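Local coordinates for protein precorrin-8x Methyl Mutase (Thermus thermophilus, PDB 1V9C) that probably catalyses the methyl-migrating isomerisation of precorrin-8X on the way to adenosylcobalamin, at residues E29-V33 with Y45-F51; M159-F163 with R186-S190. All coordinates share one frame; numbering follows the deposited sequence.

Contact 1: residues E29-V33 with Y45-F51; sequences EWPVV and YKALTRF
Glu29 lies flat over Phe51: its CG sits above the middle of the ring, 3.8 Å from the centroid and only 12° off the normal, a CH-pi contact. The chain runs extended beyond CG (chi2 168°), which carries the carboxylate on across the same face with its plane 9° from that of the ring, until OE1 comes 3.6 Å from Phe51 CB. OE2 is held by the backbone N of Ser26. Trp30 turns outward, yet the edge of its indole meets the aliphatic part of Lys46, where Trp30 CZ3 lies 4.2 Å from Lys46 CG; the polar ends are engaged elsewhere, NE1 with Asp17 and NZ with the carbonyl of Ala20. Val32 touches the rim of Phe51, its CG1 3.9 Å from CZ, while helix 190-205 packs on the same valine. Val33 CG2, anti to the carbonyl carbon, presses on the ring edge at 3.6 Å from Phe51 CE1 and also meets Thr49 CG2, whereas CG1 reaches Tyr45 O at 3.7 Å. Tyr45 O already accepts from Thr49 N and, in its carbonyl plane on a lone pair, from Thr49 OG1 at 2.7 Å, a grip that fixes the threonine's rotation where helix 45-48 gives way to strand 49-51. The join between the segments thus rests on dispersion and the CH-pi contact, while Glu29 OE2, Trp30 NE1 and Lys46 NZ tie it to other parts of the chain.

Contact 2: residues M159-F163 with R186-S190; sequences MPVGF and RKGGS
Phe163 and Arg186 set their flat groups nearly upright to one another, ring and guanidinium planes 80° apart. One face of the guanidinium is covered by Phe163 CA, 3.6 Å above its centre, with Phe163 O over that face too. At the edge of the phenyl ring, near its plane, stands Arg186 NH1, 3.3 Å from Phe163 CD1; this is an edge approach, not a cation-pi stack. The arginine gets there through bends at chi2 (-142°) and chi3 (117°), which fold its chain past Gly162 O, with CB 3.2 Å from that oxygen. Outside the two segments, Arg186 NH2 pairs with a bound sulfate ion, probably from the crystallisation liquor. Shortening Arg186 to an alanine here is likely to leave the CD1 edge of Phe163 without its neighbour and the sulfate without this positive mate. Two backbone hydrogen bonds tie the loops together: Gly162 N gives to Arg186 O at 3.0 Å, in the carbonyl plane, and Gly189 N gives to Met159 O at 2.8 Å. Each carbonyl receives a CA-H...O contact as well, Arg186 O from Val161 CA and Met159 O from Gly188 CA. Between the bonds Val161 lays CB against Gly188 C at 3.6 Å. The closeness depends on glycine: a CB on Gly188 would collide with Met159 O and Pro160 O, and at the backbone angles of Gly162 and Gly189 one would press on the preceding carbonyl oxygen. Thr40 of the second subunit packs on Val161. Glycine-bearing loops following strands 155-158 and 180-183, the second ending at the N-cap Gly189 of helix 190-205, are characteristic of the C-terminal ends of parallel strands in a doubly wound alpha/beta sheet, where sites commonly lie; the sulfate may mark a place where an anion can bind.

Contact 1 closes before contact 2 opens along the chain, and their centres lie 15 Å apart, yet they touch: Tyr45 OH packs 3.4 Å from Lys187 CB, and Leu48 CD1 lies against Lys187 CD. The mixed sheet joins them too. Strand 49-51, an outermost strand within this chain, runs antiparallel beside strand 180-183, which leads into 186-190; the parallel neighbour 155-158 leads into 159-163. Helix 190-205 begins at contact 2 and packs on Val32 and Tyr45 of contact 1. The antiparallel margin of the sheet, with helix 30-40 against it, is thereby in direct contact with the loops that approach the second subunit.

Contact 1: residues E29-V33 with Y45-F51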
loop_
_atom_site.group_PDB
_atom_site.type_symbol
_atom_site.label_atom_id
_atom_site.label_comp_id
_atom_site.label_asym_id
_atom_site.label_seq_id
_atom_site.Cartn_x
_atom_site.Cartn_y
_atom_site.Cartn_z
ATOM N N GLU B 29 2.048 11.782 -19.075
ATOM C CA GLU B 29 1.580 10.516 -18.555
ATOM C C GLU B 29 2.697 9.636 -18.026
ATOM O O GLU B 29 2.523 8.944 -17.025
ATOM C CB GLU B 29 0.824 9.761 -19.643
ATOM C CG GLU B 29 -0.487 10.398 -20.072
ATOM C CD GLU B 29 -1.040 9.773 -21.346
ATOM O OE1 GLU B 29 -2.165 10.136 -21.758
ATOM O OE2 GLU B 29 -0.343 8.922 -21.940
ATOM N N TRP B 30 3.842 9.660 -18.696
ATOM C CA TRP B 30 4.951 8.819 -18.288
ATOM C C TRP B 30 5.386 8.940 -16.828
ATOM O O TRP B 30 5.472 7.936 -16.142
ATOM C CB TRP B 30 6.170 9.029 -19.193
ATOM C CG TRP B 30 7.290 8.056 -18.869
ATOM C CD1 TRP B 30 8.583 8.369 -18.532
ATOM C CD2 TRP B 30 7.186 6.629 -18.761
ATOM N NE1 TRP B 30 9.283 7.224 -18.210
ATOM C CE2 TRP B 30 8.450 6.143 -18.342
ATOM C CE3 TRP B 30 6.150 5.716 -18.970
ATOM C CZ2 TRP B 30 8.700 4.783 -18.131
ATOM C CZ3 TRP B 30 6.402 4.349 -18.757
ATOM C CH2 TRP B 30 7.667 3.901 -18.341
ATOM N N PRO B 31 5.643 10.167 -16.336
ATOM C CA PRO B 31 6.070 10.339 -14.946
ATOM C C PRO B 31 5.131 9.655 -13.962
ATOM O O PRO B 31 5.533 9.269 -12.873
ATOM C CB PRO B 31 6.084 11.855 -14.769
ATOM C CG PRO B 31 6.339 12.361 -16.153
ATOM C CD PRO B 31 5.437 11.476 -16.970
ATOM N N VAL B 32 3.872 9.503 -14.350
ATOM C CA VAL B 32 2.909 8.853 -13.475
ATOM C C VAL B 32 3.125 7.343 -13.481
ATOM O O VAL B 32 3.145 6.705 -12.428
ATOM C CB VAL B 32 1.473 9.184 -13.927
ATOM C CG1 VAL B 32 0.461 8.359 -13.152
ATOM C CG2 VAL B 32 1.219 10.676 -13.740
ATOM N N VAL B 33 3.309 6.779 -14.674
ATOM C CA VAL B 33 3.489 5.338 -14.811
ATOM C C VAL B 33 4.804 4.882 -14.203
ATOM O O VAL B 33 4.872 3.816 -13.597
ATOM C CB VAL B 33 3.428 4.888 -16.297
ATOM C CG1 VAL B 33 3.556 3.385 -16.388
ATOM C CG2 VAL B 33 2.094 5.324 -16.933
ATOM N N TYR B 45 2.736 -2.627 -15.077
ATOM C CA TYR B 45 1.952 -1.397 -15.037
ATOM C C TYR B 45 2.193 -0.517 -16.271
ATOM O O TYR B 45 1.430 0.399 -16.555
ATOM C CB TYR B 45 2.247 -0.612 -13.738
ATOM C CG TYR B 45 1.559 -1.217 -12.541
ATOM C CD1 TYR B 45 2.269 -1.948 -11.593
ATOM C CD2 TYR B 45 0.165 -1.174 -12.432
ATOM C CE1 TYR B 45 1.610 -2.633 -10.581
ATOM C CE2 TYR B 45 -0.498 -1.859 -11.439
ATOM C CZ TYR B 45 0.225 -2.592 -10.514
ATOM O OH TYR B 45 -0.450 -3.303 -9.551
ATOM N N LYS B 46 3.269 -0.786 -16.995
ATOM C CA LYS B 46 3.561 -0.028 -18.215
ATOM C C LYS B 46 2.463 -0.344 -19.236
ATOM O O LYS B 46 2.043 0.514 -20.005
ATOM C CB LYS B 46 4.903 -0.461 -18.809
ATOM C CG LYS B 46 5.381 0.415 -19.952
ATOM C CD LYS B 46 6.649 -0.142 -20.596
ATOM C CE LYS B 46 6.366 -1.333 -21.496
ATOM N NZ LYS B 46 7.633 -1.934 -22.015
ATOM N N ALA B 47 2.011 -1.592 -19.214
ATOM C CA ALA B 47 0.987 -2.081 -20.126
ATOM C C ALA B 47 -0.435 -2.001 -19.566
ATOM O O ALA B 47 -1.395 -1.911 -20.322
ATOM C CB ALA B 47 1.309 -3.524 -20.516
ATOM N N LEU B 48 -0.570 -2.023 -18.246
ATOM C CA LEU B 48 -1.891 -1.982 -17.626
ATOM C C LEU B 48 -2.435 -0.587 -17.386
ATOM O O LEU B 48 -3.641 -0.399 -17.278
ATOM C CB LEU B 48 -1.860 -2.726 -16.295
ATOM C CG LEU B 48 -1.308 -4.155 -16.309
ATOM C CD1 LEU B 48 -1.447 -4.744 -14.906
ATOM C CD2 LEU B 48 -2.066 -5.019 -17.343
ATOM N N THR B 49 -1.559 0.400 -17.307
ATOM C CA THR B 49 -2.020 1.744 -17.021
ATOM C C THR B 49 -2.577 2.488 -18.217
ATOM O O THR B 49 -1.903 2.652 -19.228
ATOM C CB THR B 49 -0.903 2.565 -16.371
ATOM O OG1 THR B 49 -0.411 1.858 -15.229
ATOM C CG2 THR B 49 -1.426 3.913 -15.934
ATOM N N ARG B 50 -3.810 2.957 -18.078
ATOM C CA ARG B 50 -4.481 3.678 -19.145
ATOM C C ARG B 50 -5.019 5.022 -18.671
ATOM O O ARG B 50 -5.576 5.137 -17.575
ATOM C CB ARG B 50 -5.624 2.822 -19.701
ATOM C CG ARG B 50 -6.106 3.270 -21.063
ATOM C CD ARG B 50 -6.489 2.081 -21.925
ATOM N NE ARG B 50 -7.919 2.040 -22.216
ATOM C CZ ARG B 50 -8.499 1.093 -22.944
ATOM N NH1 ARG B 50 -7.767 0.109 -23.452
ATOM N NH2 ARG B 50 -9.808 1.127 -23.166
ATOM N N PHE B 51 -4.839 6.046 -19.495
ATOM C CA PHE B 51 -5.313 7.377 -19.147
ATOM C C PHE B 51 -6.458 7.816 -20.051
ATOM O O PHE B 51 -6.632 7.291 -21.142
ATOM C CB PHE B 51 -4.184 8.399 -19.281
ATOM C CG PHE B 51 -3.010 8.129 -18.404
ATOM C CD1 PHE B 51 -2.133 7.095 -18.695
ATOM C CD2 PHE B 51 -2.775 8.919 -17.279
ATOM C CE1 PHE B 51 -1.033 6.853 -17.880
ATOM C CE2 PHE B 51 -1.677 8.681 -16.458
ATOM C CZ PHE B 51 -0.806 7.647 -16.763
#

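Contact 2: residues M159-F163 with R186-S190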
loop_
_atom_site.group_PDB
_atom_site.type_symbol
_atom_site.label_atom_id
_atom_site.label_comp_id
_atom_site.label_asym_id
_atom_site.label_seq_id
_atom_site.Cartn_x
_atom_site.Cartn_y
_atom_site.Cartn_z
ATOM N N MET B 159 -8.194 2.453 -9.347
ATOM C CA MET B 159 -7.213 1.392 -9.191
ATOM C C MET B 159 -7.521 0.381 -8.087
ATOM O O MET B 159 -6.657 0.067 -7.262
ATOM C CB MET B 159 -5.840 2.018 -8.967
ATOM C CG MET B 159 -5.482 3.056 -10.024
ATOM S SD MET B 159 -3.961 4.019 -9.637
ATOM C CE MET B 159 -3.957 5.151 -10.951
ATOM N N PRO B 160 -8.766 -0.128 -8.030
ATOM C CA PRO B 160 -9.079 -1.117 -6.989
ATOM C C PRO B 160 -8.317 -2.405 -7.372
ATOM O O PRO B 160 -8.045 -2.641 -8.551
ATOM C CB PRO B 160 -10.592 -1.328 -7.126
ATOM C CG PRO B 160 -11.074 -0.175 -7.943
ATOM C CD PRO B 160 -9.937 0.128 -8.879
ATOM N N VAL B 161 -7.970 -3.225 -6.391
ATOM C CA VAL B 161 -7.266 -4.472 -6.670
ATOM C C VAL B 161 -8.207 -5.556 -6.181
ATOM O O VAL B 161 -8.982 -5.319 -5.267
ATOM C CB VAL B 161 -5.900 -4.522 -5.908
ATOM C CG1 VAL B 161 -6.138 -4.289 -4.446
ATOM C CG2 VAL B 161 -5.174 -5.881 -6.138
ATOM N N GLY B 162 -8.191 -6.726 -6.806
ATOM C CA GLY B 162 -9.085 -7.771 -6.341
ATOM C C GLY B 162 -9.723 -8.665 -7.385
ATOM O O GLY B 162 -9.460 -8.547 -8.584
ATOM N N PHE B 163 -10.597 -9.545 -6.908
ATOM C CA PHE B 163 -11.266 -10.527 -7.750
ATOM C C PHE B 163 -12.795 -10.437 -7.752
ATOM O O PHE B 163 -13.475 -11.233 -8.401
ATOM C CB PHE B 163 -10.827 -11.922 -7.300
ATOM C CG PHE B 163 -9.334 -12.125 -7.324
ATOM C CD1 PHE B 163 -8.721 -12.769 -8.397
ATOM C CD2 PHE B 163 -8.539 -11.654 -6.280
ATOM C CE1 PHE B 163 -7.347 -12.944 -8.432
ATOM C CE2 PHE B 163 -7.155 -11.821 -6.303
ATOM C CZ PHE B 163 -6.557 -12.470 -7.385
ATOM N N ARG B 186 -7.031 -6.887 -12.686
ATOM C CA ARG B 186 -7.280 -7.096 -11.266
ATOM C C ARG B 186 -6.256 -6.384 -10.381
ATOM O O ARG B 186 -6.462 -6.264 -9.174
ATOM C CB ARG B 186 -7.275 -8.590 -10.932
ATOM C CG ARG B 186 -8.020 -9.416 -11.941
ATOM C CD ARG B 186 -8.785 -10.544 -11.314
ATOM N NE ARG B 186 -10.212 -10.351 -11.548
ATOM C CZ ARG B 186 -11.139 -11.278 -11.345
ATOM N NH1 ARG B 186 -10.795 -12.478 -10.896
ATOM N NH2 ARG B 186 -12.408 -11.004 -11.602
ATOM N N LYS B 187 -5.169 -5.919 -10.983
ATOM C CA LYS B 187 -4.120 -5.234 -10.242
ATOM C C LYS B 187 -4.435 -3.788 -9.942
ATOM O O LYS B 187 -5.158 -3.131 -10.686
ATOM C CB LYS B 187 -2.794 -5.290 -10.992
ATOM C CG LYS B 187 -2.169 -6.653 -11.004
ATOM C CD LYS B 187 -0.753 -6.606 -11.516
ATOM C CE LYS B 187 -0.102 -7.957 -11.316
ATOM N NZ LYS B 187 1.350 -7.893 -11.577
ATOM N N GLY B 188 -3.863 -3.307 -8.843
ATOM C CA GLY B 188 -4.050 -1.931 -8.419
ATOM C C GLY B 188 -3.719 -1.899 -6.942
ATOM O O GLY B 188 -2.879 -2.679 -6.500
ATOM N N GLY B 189 -4.365 -1.021 -6.178
ATOM C CA GLY B 189 -4.090 -0.977 -4.748
ATOM C C GLY B 189 -3.683 0.387 -4.225
ATOM O O GLY B 189 -3.316 1.262 -4.993
ATOM N N SER B 190 -3.743 0.549 -2.908
ATOM C CA SER B 190 -3.378 1.797 -2.239
ATOM C C SER B 190 -2.050 2.361 -2.705
ATOM O O SER B 190 -1.918 3.552 -2.990
ATOM C CB SER B 190 -3.309 1.565 -0.734
ATOM O OG SER B 190 -4.565 1.170 -0.220
#